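Local atomic coordinates of angiopoietin-related protein 4 (PDB entry 6U1U), a protein that mediates inactivation of lipoprotein lipase, regulating triglyceride clearance from blood serum, and inhibits endothelial cell proliferation and migration, represented here by its C-terminal fibrinogen-like domain. Residues A[55-60]-A[145-150]; A[93-98]-A[202-207]; A[177-182]-A[192-197]. All blocks are in the same frame, centred on the assembly; numbering follows the deposited sequence.

Contact 1: residues A[55-60]-A[145-150]; sequences RPWEAY and WDQDHD
Asp146 reaches over to the first turn of helix 57-62 and takes the backbone N-H of Trp57 on its carboxylate: Trp57 N to OD1 is 2.9 Å, with an N-H...O angle of 149°, and the syn lone pair of OD1 is used. A chi1 of 62° sets CG of Asp146 between its own N and carbonyl carbon, turning the carboxylate toward the helix start; Thr144 OG1 also bonds OD1, so this oxygen is gripped from two residues. Pro56, at the N-cap position, presses CB against the same carboxylate, 3.5 Å from OD1. A negative group beside the start of a helix would probably be stabilised by the helix dipole. Next to it the aliphatic part of Gln147 lies against the indole of Trp57, Gln147 CB standing 3.7 Å from Trp57 CE3, while Trp57 NE1 is bonded to Glu112.

The outer side is looser and wetter. Trp145 comes no nearer to Pro56 than 3.9 Å, from NE1 to CA, and water joins the Arg55 carbonyl to the backbone N of Trp145. A second water, its O 2.8 Å from Asp146 OD2, donates there and accepts from Glu58 N. His149 only grazes Trp57 with its ring edge.

The contact ties helix 57-62 to the long loop between strand 138-140 and helix 157-160, at the surface of the fibrinogen-like domain; beyond it Tyr60 packs edge-to-face on Trp72 and on Phe64 of strand 64-65.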
loop_
_atom_site.group_PDB
_atom_site.type_symbol
_atom_site.label_atom_id
_atom_site.label_comp_id
_atom_site.label_asym_id
_atom_site.label_seq_id
_atom_site.Cartn_x
_atom_site.Cartn_y
_atom_site.Cartn_z
ATOM N N ARG A 55 13.155 -3.605 2.694
ATOM C CA ARG A 55 13.897 -2.388 3.088
ATOM C C ARG A 55 13.440 -1.825 4.433
ATOM O O ARG A 55 12.349 -2.098 4.854
ATOM C CB ARG A 55 13.790 -1.322 2.002
ATOM C CG ARG A 55 13.957 -1.859 0.595
ATOM C CD ARG A 55 14.473 -0.836 -0.376
ATOM N NE ARG A 55 14.456 -1.385 -1.705
ATOM C CZ ARG A 55 15.068 -0.859 -2.733
ATOM N NH1 ARG A 55 15.760 0.252 -2.576
ATOM N NH2 ARG A 55 14.992 -1.449 -3.900
ATOM N N PRO A 56 14.283 -0.981 5.048
ATOM C CA PRO A 56 14.033 -0.405 6.344
ATOM C C PRO A 56 13.097 0.804 6.292
ATOM O O PRO A 56 12.742 1.233 5.268
ATOM C CB PRO A 56 15.408 0.025 6.869
ATOM C CG PRO A 56 16.345 -0.141 5.708
ATOM C CD PRO A 56 15.533 -0.517 4.494
ATOM N N TRP A 57 12.807 1.322 7.473
ATOM C CA TRP A 57 11.853 2.436 7.653
ATOM C C TRP A 57 12.161 3.615 6.729
ATOM O O TRP A 57 11.272 4.088 6.088
ATOM C CB TRP A 57 11.876 2.894 9.104
ATOM C CG TRP A 57 10.871 3.960 9.373
ATOM C CD1 TRP A 57 11.065 5.303 9.394
ATOM C CD2 TRP A 57 9.474 3.759 9.608
ATOM N NE1 TRP A 57 9.888 5.945 9.635
ATOM C CE2 TRP A 57 8.894 5.024 9.776
ATOM C CE3 TRP A 57 8.665 2.634 9.697
ATOM C CZ2 TRP A 57 7.540 5.182 10.038
ATOM C CZ3 TRP A 57 7.336 2.790 9.966
ATOM C CH2 TRP A 57 6.782 4.047 10.132
ATOM N N GLU A 58 13.410 4.047 6.699
ATOM C CA GLU A 58 13.659 5.269 5.940
ATOM C C GLU A 58 13.372 5.088 4.464
ATOM O O GLU A 58 12.990 6.049 3.780
ATOM C CB GLU A 58 15.110 5.724 6.133
ATOM C CG GLU A 58 15.370 6.347 7.524
ATOM C CD GLU A 58 14.481 7.563 7.818
ATOM O OE1 GLU A 58 14.358 8.441 6.934
ATOM O OE2 GLU A 58 13.889 7.625 8.921
ATOM N N ALA A 59 13.574 3.878 3.938
ATOM C CA ALA A 59 13.275 3.646 2.535
ATOM C C ALA A 59 11.773 3.627 2.302
ATOM O O ALA A 59 11.293 4.087 1.262
ATOM C CB ALA A 59 13.871 2.326 2.066
ATOM N N TYR A 60 11.013 3.050 3.244
ATOM C CA TYR A 60 9.561 3.062 3.061
ATOM C C TYR A 60 9.009 4.463 3.253
ATOM O O TYR A 60 7.955 4.800 2.700
ATOM C CB TYR A 60 8.885 2.065 4.036
ATOM C CG TYR A 60 8.803 0.707 3.378
ATOM C CD1 TYR A 60 7.746 0.406 2.492
ATOM C CD2 TYR A 60 9.791 -0.237 3.567
ATOM C CE1 TYR A 60 7.684 -0.808 1.821
ATOM C CE2 TYR A 60 9.718 -1.472 2.899
ATOM C CZ TYR A 60 8.660 -1.743 2.034
ATOM O OH TYR A 60 8.598 -2.966 1.355
ATOM N N TRP A 145 11.175 -3.859 9.428
ATOM C CA TRP A 145 11.890 -4.742 10.353
ATOM C C TRP A 145 12.619 -3.949 11.433
ATOM O O TRP A 145 12.727 -4.409 12.585
ATOM C CB TRP A 145 12.845 -5.657 9.576
ATOM C CG TRP A 145 13.980 -4.980 8.929
ATOM C CD1 TRP A 145 14.066 -4.593 7.632
ATOM C CD2 TRP A 145 15.219 -4.590 9.551
ATOM N NE1 TRP A 145 15.278 -3.990 7.394
ATOM C CE2 TRP A 145 16.002 -3.971 8.557
ATOM C CE3 TRP A 145 15.739 -4.723 10.836
ATOM C CZ2 TRP A 145 17.297 -3.486 8.806
ATOM C CZ3 TRP A 145 17.021 -4.223 11.092
ATOM C CH2 TRP A 145 17.778 -3.623 10.073
ATOM N N ASP A 146 13.051 -2.730 11.118
ATOM C CA ASP A 146 13.764 -1.925 12.096
ATOM C C ASP A 146 12.870 -0.993 12.903
ATOM O O ASP A 146 13.374 -0.300 13.805
ATOM C CB ASP A 146 14.872 -1.118 11.392
ATOM C CG ASP A 146 14.341 -0.153 10.361
ATOM O OD1 ASP A 146 13.352 -0.494 9.655
ATOM O OD2 ASP A 146 14.926 0.948 10.241
ATOM N N GLN A 147 11.561 -0.962 12.628
ATOM C CA GLN A 147 10.622 -0.087 13.299
ATOM C C GLN A 147 9.295 -0.843 13.281
ATOM O O GLN A 147 8.369 -0.555 12.506
ATOM C CB GLN A 147 10.480 1.279 12.621
ATOM C CG GLN A 147 11.630 2.245 12.856
ATOM C CD GLN A 147 11.672 2.700 14.309
ATOM O OE1 GLN A 147 12.675 2.516 14.980
ATOM N NE2 GLN A 147 10.570 3.255 14.803
ATOM N N ASP A 148 9.192 -1.875 14.114
ATOM C CA ASP A 148 8.013 -2.729 14.088
ATOM C C ASP A 148 7.146 -2.467 15.312
ATOM O O ASP A 148 7.658 -2.296 16.420
ATOM C CB ASP A 148 8.395 -4.205 14.034
ATOM C CG ASP A 148 7.161 -5.111 14.011
ATOM O OD1 ASP A 148 6.552 -5.294 12.927
ATOM O OD2 ASP A 148 6.790 -5.606 15.092
ATOM N N HIS A 149 5.837 -2.457 15.109
ATOM C CA HIS A 149 4.902 -2.001 16.139
ATOM C C HIS A 149 4.156 -3.132 16.844
ATOM O O HIS A 149 3.252 -2.855 17.644
ATOM C CB HIS A 149 3.941 -0.992 15.517
ATOM C CG HIS A 149 4.646 0.267 15.118
ATOM N ND1 HIS A 149 5.130 0.479 13.841
ATOM C CD2 HIS A 149 5.017 1.349 15.844
ATOM C CE1 HIS A 149 5.763 1.640 13.798
ATOM N NE2 HIS A 149 5.700 2.193 14.997
ATOM N N ASP A 150 4.526 -4.388 16.608
ATOM C CA ASP A 150 3.920 -5.487 17.366
ATOM C C ASP A 150 4.195 -5.286 18.858
ATOM O O ASP A 150 5.351 -5.155 19.270
ATOM C CB ASP A 150 4.478 -6.836 16.884
ATOM C CG ASP A 150 3.675 -8.049 17.411
ATOM O OD1 ASP A 150 3.419 -8.980 16.611
ATOM O OD2 ASP A 150 3.325 -8.097 18.615
HETATM O O HOH W 1 11.126 -3.910 6.490
HETATM O O HOH W 2 15.482 3.093 8.591
#

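Contact 2: residues A[93-98]-A[202-207]; sequences LRDWDG and RYYPLQ
The indole of Trp96 carries the aliphatic arm of Gln207 on one face: Gln207 CG stands 3.6 Å from the centroid of the six-membered ring and only 3° off its normal, a CH-pi contact. With CG anti to the backbone N (chi1 -173°) and the chain extended beyond it, Gln207 runs flat across the ring, its amide plane turned 27° from the indole. At the edge of the indole, near its plane, lie the Pro205 carbonyl and the hydroxyl of Tyr204. Trp96 NE1 makes a weak, bent hydrogen bond of 2.8 Å to Pro205 O. The phenol ring of Tyr204 meets the indole obliquely, Trp96 CD1 lying 4.0 Å from Tyr204 CZ.

The hydroxyl of Tyr204 does more than pack. Trp96 N donates to Tyr204 OH at 2.9 Å, nearly straight, and a water at the edge of the phenol ring connects the same oxygen to Asp97 OD2. Asp95 CB rests 3.4 Å from Tyr204 OH, while its carboxylate turns elsewhere: OD2 forms a salt bridge with Arg200, and OD1 accepts from Asp97 N in an Asx turn.

Deeper in, the backbones join directly, Gln207 N bonding to Arg94 O at 2.9 Å. Leu206 tucks its CD2 methyl against the same carbonyl and meets Leu93 methyl to methyl, both leucines also touching Trp199.

Residues 95-98 form a type I beta turn, the hairpin connection between antiparallel strands 87-94 and 100-109. The loop 202-207 runs in beside its base and continues as strand 208-215, which pairs antiparallel with 87-94; the bond from Gln207 N lies just ahead of this pairing, where Arg94 bonds Ala208, and the contact sits beside one end of the main sheet of the fibrinogen C-terminal fold.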
loop_
_atom_site.group_PDB
_atom_site.type_symbol
_atom_site.label_atom_id
_atom_site.label_comp_id
_atom_site.label_asym_id
_atom_site.label_seq_id
_atom_site.Cartn_x
_atom_site.Cartn_y
_atom_site.Cartn_z
ATOM N N LEU A 93 -5.262 -6.696 -7.418
ATOM C CA LEU A 93 -4.519 -7.937 -7.244
ATOM C C LEU A 93 -4.665 -8.804 -8.485
ATOM O O LEU A 93 -5.720 -8.820 -9.117
ATOM C CB LEU A 93 -5.026 -8.736 -6.024
ATOM C CG LEU A 93 -5.303 -7.935 -4.737
ATOM C CD1 LEU A 93 -6.025 -8.781 -3.664
ATOM C CD2 LEU A 93 -3.978 -7.373 -4.171
ATOM N N ARG A 94 -3.594 -9.541 -8.829
ATOM C CA ARG A 94 -3.627 -10.422 -9.994
ATOM C C ARG A 94 -3.053 -11.774 -9.601
ATOM O O ARG A 94 -2.022 -11.840 -8.913
ATOM C CB ARG A 94 -2.837 -9.826 -11.181
ATOM C CG ARG A 94 -2.942 -10.654 -12.474
ATOM C CD ARG A 94 -1.971 -10.143 -13.537
ATOM N NE ARG A 94 -2.091 -8.698 -13.759
ATOM C CZ ARG A 94 -1.099 -7.913 -14.185
ATOM N NH1 ARG A 94 0.108 -8.431 -14.437
ATOM N NH2 ARG A 94 -1.312 -6.603 -14.363
ATOM N N ASP A 95 -3.716 -12.859 -10.017
ATOM C CA ASP A 95 -3.184 -14.162 -9.661
ATOM C C ASP A 95 -2.478 -14.736 -10.878
ATOM O O ASP A 95 -2.344 -14.083 -11.915
ATOM C CB ASP A 95 -4.271 -15.099 -9.092
ATOM C CG ASP A 95 -5.310 -15.529 -10.129
ATOM O OD1 ASP A 95 -5.050 -15.425 -11.344
ATOM O OD2 ASP A 95 -6.398 -15.964 -9.704
ATOM N N TRP A 96 -1.995 -15.963 -10.733
ATOM C CA TRP A 96 -1.152 -16.526 -11.779
ATOM C C TRP A 96 -1.952 -17.138 -12.913
ATOM O O TRP A 96 -1.359 -17.565 -13.914
ATOM C CB TRP A 96 -0.210 -17.549 -11.174
ATOM C CG TRP A 96 0.914 -16.871 -10.425
ATOM C CD1 TRP A 96 0.920 -16.555 -9.105
ATOM C CD2 TRP A 96 2.159 -16.414 -10.960
ATOM N NE1 TRP A 96 2.095 -15.927 -8.784
ATOM C CE2 TRP A 96 2.876 -15.833 -9.899
ATOM C CE3 TRP A 96 2.739 -16.433 -12.235
ATOM C CZ2 TRP A 96 4.151 -15.292 -10.061
ATOM C CZ3 TRP A 96 4.015 -15.895 -12.400
ATOM C CH2 TRP A 96 4.707 -15.328 -11.319
ATOM N N ASP A 97 -3.269 -17.135 -12.808
ATOM C CA ASP A 97 -4.119 -17.475 -13.934
ATOM C C ASP A 97 -4.677 -16.245 -14.638
ATOM O O ASP A 97 -5.585 -16.373 -15.466
ATOM C CB ASP A 97 -5.250 -18.366 -13.464
ATOM C CG ASP A 97 -4.770 -19.749 -13.127
ATOM O OD1 ASP A 97 -3.979 -20.291 -13.923
ATOM O OD2 ASP A 97 -5.178 -20.274 -12.068
ATOM N N GLY A 98 -4.178 -15.057 -14.306
ATOM C CA GLY A 98 -4.615 -13.844 -14.957
ATOM C C GLY A 98 -5.880 -13.215 -14.406
ATOM O O GLY A 98 -6.305 -12.177 -14.929
ATOM N N ARG A 202 -3.820 -17.284 2.571
ATOM C CA ARG A 202 -2.661 -16.764 3.300
ATOM C C ARG A 202 -1.354 -17.040 2.566
ATOM O O ARG A 202 -0.427 -16.234 2.616
ATOM C CB ARG A 202 -2.622 -17.366 4.710
ATOM C CG ARG A 202 -1.326 -17.143 5.509
ATOM C CD ARG A 202 -1.140 -15.682 5.866
ATOM N NE ARG A 202 0.105 -15.387 6.577
ATOM C CZ ARG A 202 1.258 -15.145 5.966
ATOM N NH1 ARG A 202 1.342 -15.229 4.638
ATOM N NH2 ARG A 202 2.340 -14.861 6.675
ATOM N N TYR A 203 -1.232 -18.176 1.887
ATOM C CA TYR A 203 0.069 -18.490 1.317
ATOM C C TYR A 203 0.052 -18.564 -0.195
ATOM O O TYR A 203 0.924 -19.210 -0.788
ATOM C CB TYR A 203 0.598 -19.795 1.891
ATOM C CG TYR A 203 0.641 -19.872 3.408
ATOM C CD1 TYR A 203 -0.513 -20.152 4.152
ATOM C CD2 TYR A 203 1.822 -19.699 4.091
ATOM C CE1 TYR A 203 -0.466 -20.279 5.521
ATOM C CE2 TYR A 203 1.864 -19.784 5.458
ATOM C CZ TYR A 203 0.726 -20.075 6.169
ATOM O OH TYR A 203 0.777 -20.160 7.536
ATOM N N TYR A 204 -0.907 -17.920 -0.835
ATOM C CA TYR A 204 -0.868 -17.804 -2.283
ATOM C C TYR A 204 0.014 -16.614 -2.666
ATOM O O TYR A 204 -0.296 -15.484 -2.272
ATOM C CB TYR A 204 -2.276 -17.613 -2.839
ATOM C CG TYR A 204 -2.301 -17.670 -4.347
ATOM C CD1 TYR A 204 -2.528 -18.874 -5.017
ATOM C CD2 TYR A 204 -2.078 -16.531 -5.117
ATOM C CE1 TYR A 204 -2.531 -18.928 -6.390
ATOM C CE2 TYR A 204 -2.081 -16.578 -6.486
ATOM C CZ TYR A 204 -2.300 -17.780 -7.127
ATOM O OH TYR A 204 -2.301 -17.804 -8.504
ATOM N N PRO A 205 1.089 -16.805 -3.436
ATOM C CA PRO A 205 1.936 -15.664 -3.843
ATOM C C PRO A 205 1.347 -14.973 -5.066
ATOM O O PRO A 205 1.238 -15.561 -6.144
ATOM C CB PRO A 205 3.288 -16.320 -4.157
ATOM C CG PRO A 205 2.907 -17.668 -4.709
ATOM C CD PRO A 205 1.613 -18.082 -3.950
ATOM N N LEU A 206 0.994 -13.699 -4.913
ATOM C CA LEU A 206 0.327 -12.999 -6.000
ATOM C C LEU A 206 1.296 -12.658 -7.123
ATOM O O LEU A 206 2.505 -12.494 -6.915
ATOM C CB LEU A 206 -0.334 -11.726 -5.478
ATOM C CG LEU A 206 -1.475 -12.042 -4.511
ATOM C CD1 LEU A 206 -1.871 -10.833 -3.693
ATOM C CD2 LEU A 206 -2.703 -12.565 -5.305
ATOM N N GLN A 207 0.752 -12.563 -8.333
ATOM C CA GLN A 207 1.587 -12.281 -9.491
ATOM C C GLN A 207 1.839 -10.788 -9.666
ATOM O O GLN A 207 2.905 -10.401 -10.157
ATOM C CB GLN A 207 0.943 -12.864 -10.756
ATOM C CG GLN A 207 1.841 -12.772 -11.994
ATOM C CD GLN A 207 1.101 -12.948 -13.313
ATOM O OE1 GLN A 207 0.104 -13.673 -13.399
ATOM N NE2 GLN A 207 1.609 -12.311 -14.359
HETATM O O HOH W 3 -2.914 -19.996 -9.724
#

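Contact 3: residues A[177-182]-A[192-197]; sequences GQYFRS and KGIFWK. With PLM (palmitic acid), chain B.
Tyr179 and Ile194 make the apolar core of this contact, Ile194 CD1 lying 3.5 Å from Tyr179 CD2. The isoleucine gets there by extending its long branch from a CG1 that sits beside the backbone N; on the way CG1 passes 3.6 Å from Gly177 O. Tyr179 places CG anti to its own N, beside the carbonyl carbon (chi1 -163°), an orientation fixed at the far end by a hydrogen bond from the phenol group to Gln207 O. Phe180 turns the other way, chi1 -67°, which brings CE2 obliquely to 3.7 Å from Gly193 CA; the carbonyl O of Gln178 lies over one face of this ring.

Here the loop following strand 173-174 passes the approach to strand 195-196, its antiparallel partner in the small two-stranded sheet of the fibrinogen-like domain. Gln178 N donates to Lys192 O at 2.8 Å, nearly straight and in the carbonyl plane, and a water couples Gln178 O to Ile194 N. Gly177 and Gly193 let the backbones come close, 4.6 Å between their CA atoms.

Farther along, the chain reaches palmitic acid. Lys197, bent at chi3, hydrogen-bonds both carboxylate oxygens through NZ, 3.1 Å from O1 and 3.2 Å from O2 of the lipid, and also Ser171 O; Thr169 OG1 bonds the fatty acid too. Trp196 turns the edge of its indole to the lipid tail, CH2 lying 3.6 Å from PLM CE.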
loop_
_atom_site.group_PDB
_atom_site.type_symbol
_atom_site.label_atom_id
_atom_site.label_comp_id
_atom_site.label_asym_id
_atom_site.label_seq_id
_atom_site.Cartn_x
_atom_site.Cartn_y
_atom_site.Cartn_z
ATOM N N GLY A 177 5.652 -8.065 0.386
ATOM C CA GLY A 177 6.499 -9.189 0.754
ATOM C C GLY A 177 7.425 -9.609 -0.390
ATOM O O GLY A 177 7.572 -8.928 -1.400
ATOM N N GLN A 178 8.072 -10.763 -0.205
ATOM C CA GLN A 178 9.060 -11.228 -1.178
ATOM C C GLN A 178 8.349 -11.766 -2.414
ATOM O O GLN A 178 7.399 -12.530 -2.287
ATOM C CB GLN A 178 9.930 -12.318 -0.541
ATOM C CG GLN A 178 11.174 -12.679 -1.355
ATOM C CD GLN A 178 12.063 -13.683 -0.623
ATOM O OE1 GLN A 178 12.047 -13.756 0.609
ATOM N NE2 GLN A 178 12.825 -14.469 -1.383
ATOM N N TYR A 179 8.797 -11.354 -3.602
ATOM C CA TYR A 179 8.198 -11.826 -4.843
ATOM C C TYR A 179 8.628 -13.263 -5.106
ATOM O O TYR A 179 9.824 -13.562 -5.063
ATOM C CB TYR A 179 8.622 -10.943 -6.022
ATOM C CG TYR A 179 7.720 -11.121 -7.220
ATOM C CD1 TYR A 179 7.944 -12.140 -8.138
ATOM C CD2 TYR A 179 6.633 -10.292 -7.427
ATOM C CE1 TYR A 179 7.119 -12.334 -9.236
ATOM C CE2 TYR A 179 5.790 -10.462 -8.546
ATOM C CZ TYR A 179 6.037 -11.494 -9.441
ATOM O OH TYR A 179 5.201 -11.701 -10.522
ATOM N N PHE A 180 7.650 -14.135 -5.402
ATOM C CA PHE A 180 7.872 -15.548 -5.708
ATOM C C PHE A 180 7.232 -15.899 -7.039
ATOM O O PHE A 180 6.087 -15.524 -7.305
ATOM C CB PHE A 180 7.274 -16.475 -4.653
ATOM C CG PHE A 180 7.931 -16.386 -3.322
ATOM C CD1 PHE A 180 9.307 -16.446 -3.206
ATOM C CD2 PHE A 180 7.172 -16.249 -2.176
ATOM C CE1 PHE A 180 9.914 -16.371 -1.970
ATOM C CE2 PHE A 180 7.777 -16.167 -0.940
ATOM C CZ PHE A 180 9.142 -16.229 -0.834
ATOM N N ARG A 181 7.963 -16.638 -7.865
ATOM C CA ARG A 181 7.394 -17.148 -9.102
ATOM C C ARG A 181 6.841 -18.564 -8.965
ATOM O O ARG A 181 6.077 -18.989 -9.842
ATOM C CB ARG A 181 8.444 -17.111 -10.237
ATOM C CG ARG A 181 9.383 -15.917 -10.211
ATOM C CD ARG A 181 10.374 -15.944 -11.376
ATOM N NE ARG A 181 11.760 -15.815 -10.921
ATOM C CZ ARG A 181 12.816 -15.775 -11.734
ATOM N NH1 ARG A 181 12.648 -15.845 -13.053
ATOM N NH2 ARG A 181 14.040 -15.662 -11.228
ATOM N N SER A 182 7.255 -19.257 -7.912
ATOM C CA SER A 182 6.856 -20.658 -7.670
ATOM C C SER A 182 6.719 -20.930 -6.173
ATOM O O SER A 182 6.990 -20.034 -5.372
ATOM C CB SER A 182 7.825 -21.608 -8.303
ATOM O OG SER A 182 7.308 -22.054 -9.539
ATOM N N LYS A 192 6.469 -15.392 3.792
ATOM C CA LYS A 192 7.086 -14.084 3.585
ATOM C C LYS A 192 6.707 -13.467 2.252
ATOM O O LYS A 192 7.336 -12.489 1.844
ATOM C CB LYS A 192 8.607 -14.192 3.670
ATOM C CG LYS A 192 9.115 -14.795 4.989
ATOM C CD LYS A 192 10.622 -14.923 4.970
ATOM C CE LYS A 192 11.189 -14.913 6.387
ATOM N NZ LYS A 192 11.712 -13.567 6.792
ATOM N N GLY A 193 5.687 -13.997 1.571
ATOM C CA GLY A 193 5.353 -13.583 0.225
ATOM C C GLY A 193 4.366 -12.427 0.139
ATOM O O GLY A 193 4.060 -11.752 1.127
ATOM N N ILE A 194 3.845 -12.246 -1.072
ATOM C CA ILE A 194 2.897 -11.190 -1.434
ATOM C C ILE A 194 1.514 -11.808 -1.342
ATOM O O ILE A 194 1.130 -12.597 -2.212
ATOM C CB ILE A 194 3.172 -10.675 -2.844
ATOM C CG1 ILE A 194 4.586 -10.112 -2.917
ATOM C CG2 ILE A 194 2.169 -9.596 -3.284
ATOM C CD1 ILE A 194 4.963 -9.757 -4.342
ATOM N N PHE A 195 0.748 -11.470 -0.305
ATOM C CA PHE A 195 -0.509 -12.185 -0.123
ATOM C C PHE A 195 -1.624 -11.233 0.280
ATOM O O PHE A 195 -1.392 -10.161 0.849
ATOM C CB PHE A 195 -0.364 -13.314 0.916
ATOM C CG PHE A 195 -0.244 -12.840 2.344
ATOM C CD1 PHE A 195 0.989 -12.423 2.860
ATOM C CD2 PHE A 195 -1.362 -12.841 3.190
ATOM C CE1 PHE A 195 1.074 -11.993 4.194
ATOM C CE2 PHE A 195 -1.264 -12.432 4.523
ATOM C CZ PHE A 195 -0.055 -12.015 5.014
ATOM N N TRP A 196 -2.852 -11.663 0.056
ATOM C CA TRP A 196 -4.105 -11.013 0.519
ATOM C C TRP A 196 -4.996 -12.198 0.917
ATOM O O TRP A 196 -5.538 -12.811 0.057
ATOM C CB TRP A 196 -4.738 -10.153 -0.563
ATOM C CG TRP A 196 -5.867 -9.302 -0.085
ATOM C CD1 TRP A 196 -7.173 -9.642 0.017
ATOM C CD2 TRP A 196 -5.787 -7.934 0.325
ATOM N NE1 TRP A 196 -7.908 -8.604 0.480
ATOM C CE2 TRP A 196 -7.088 -7.539 0.686
ATOM C CE3 TRP A 196 -4.746 -7.020 0.434
ATOM C CZ2 TRP A 196 -7.371 -6.260 1.130
ATOM C CZ3 TRP A 196 -5.023 -5.757 0.871
ATOM C CH2 TRP A 196 -6.312 -5.395 1.230
ATOM N N LYS A 197 -5.125 -12.438 2.207
ATOM C CA LYS A 197 -5.619 -13.734 2.676
ATOM C C LYS A 197 -7.019 -14.027 2.158
ATOM O O LYS A 197 -7.278 -15.122 1.637
ATOM C CB LYS A 197 -5.584 -13.787 4.202
ATOM C CG LYS A 197 -6.136 -15.147 4.764
ATOM C CD LYS A 197 -5.826 -15.277 6.229
ATOM C CE LYS A 197 -6.805 -14.445 7.054
ATOM N NZ LYS A 197 -6.341 -14.244 8.475
HETATM C C1 PLM B . -6.925 -11.047 9.911
HETATM O O1 PLM B . -5.837 -11.627 10.129
HETATM O O2 PLM B . -7.796 -11.497 9.155
HETATM C C2 PLM B . -7.222 -9.760 10.669
HETATM C C3 PLM B . -8.057 -8.693 10.026
HETATM C C4 PLM B . -7.608 -7.299 10.433
HETATM C C5 PLM B . -7.924 -6.195 9.462
HETATM C C6 PLM B . -6.976 -5.010 9.503
HETATM C C7 PLM B . -6.850 -4.271 8.197
HETATM C C8 PLM B . -5.588 -3.472 7.989
HETATM C C9 PLM B . -4.538 -4.221 7.247
HETATM C CA PLM B . -3.904 -3.497 6.134
HETATM C CB PLM B . -4.760 -3.225 4.962
HETATM C CC PLM B . -4.186 -2.178 4.094
HETATM C CD PLM B . -4.763 -2.093 2.749
HETATM C CE PLM B . -6.241 -2.145 2.761
HETATM C CF PLM B . -6.941 -0.854 2.585
HETATM C CG PLM B . -7.673 -0.424 3.812
HETATM O O HOH W 4 5.040 -13.832 -3.057
#

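All three contacts belong to the single fibrinogen-like domain. Contacts 2 and 3 touch, their centres 8 Å apart: Leu206 N probably bonds Ile194 O, and Trp96 CZ2 packs on Phe180 O. Segment 93-98 continues strand 87-94; 192-197 runs through strand 195-196 into helix 197-200, from which 202-207 leads to strand 208-215, so these contacts join the main sheet to the lipid-binding part. Along the chain contact 3 falls between the segments of contact 2, whereas contacts 1 and 2 alternate. Contact 1, on separate helix 57-62, is centred 25 Å from contact 2 and 18 Å from contact 3. Palmitic acid lies to one side, about 12 Å from the side chain of His149.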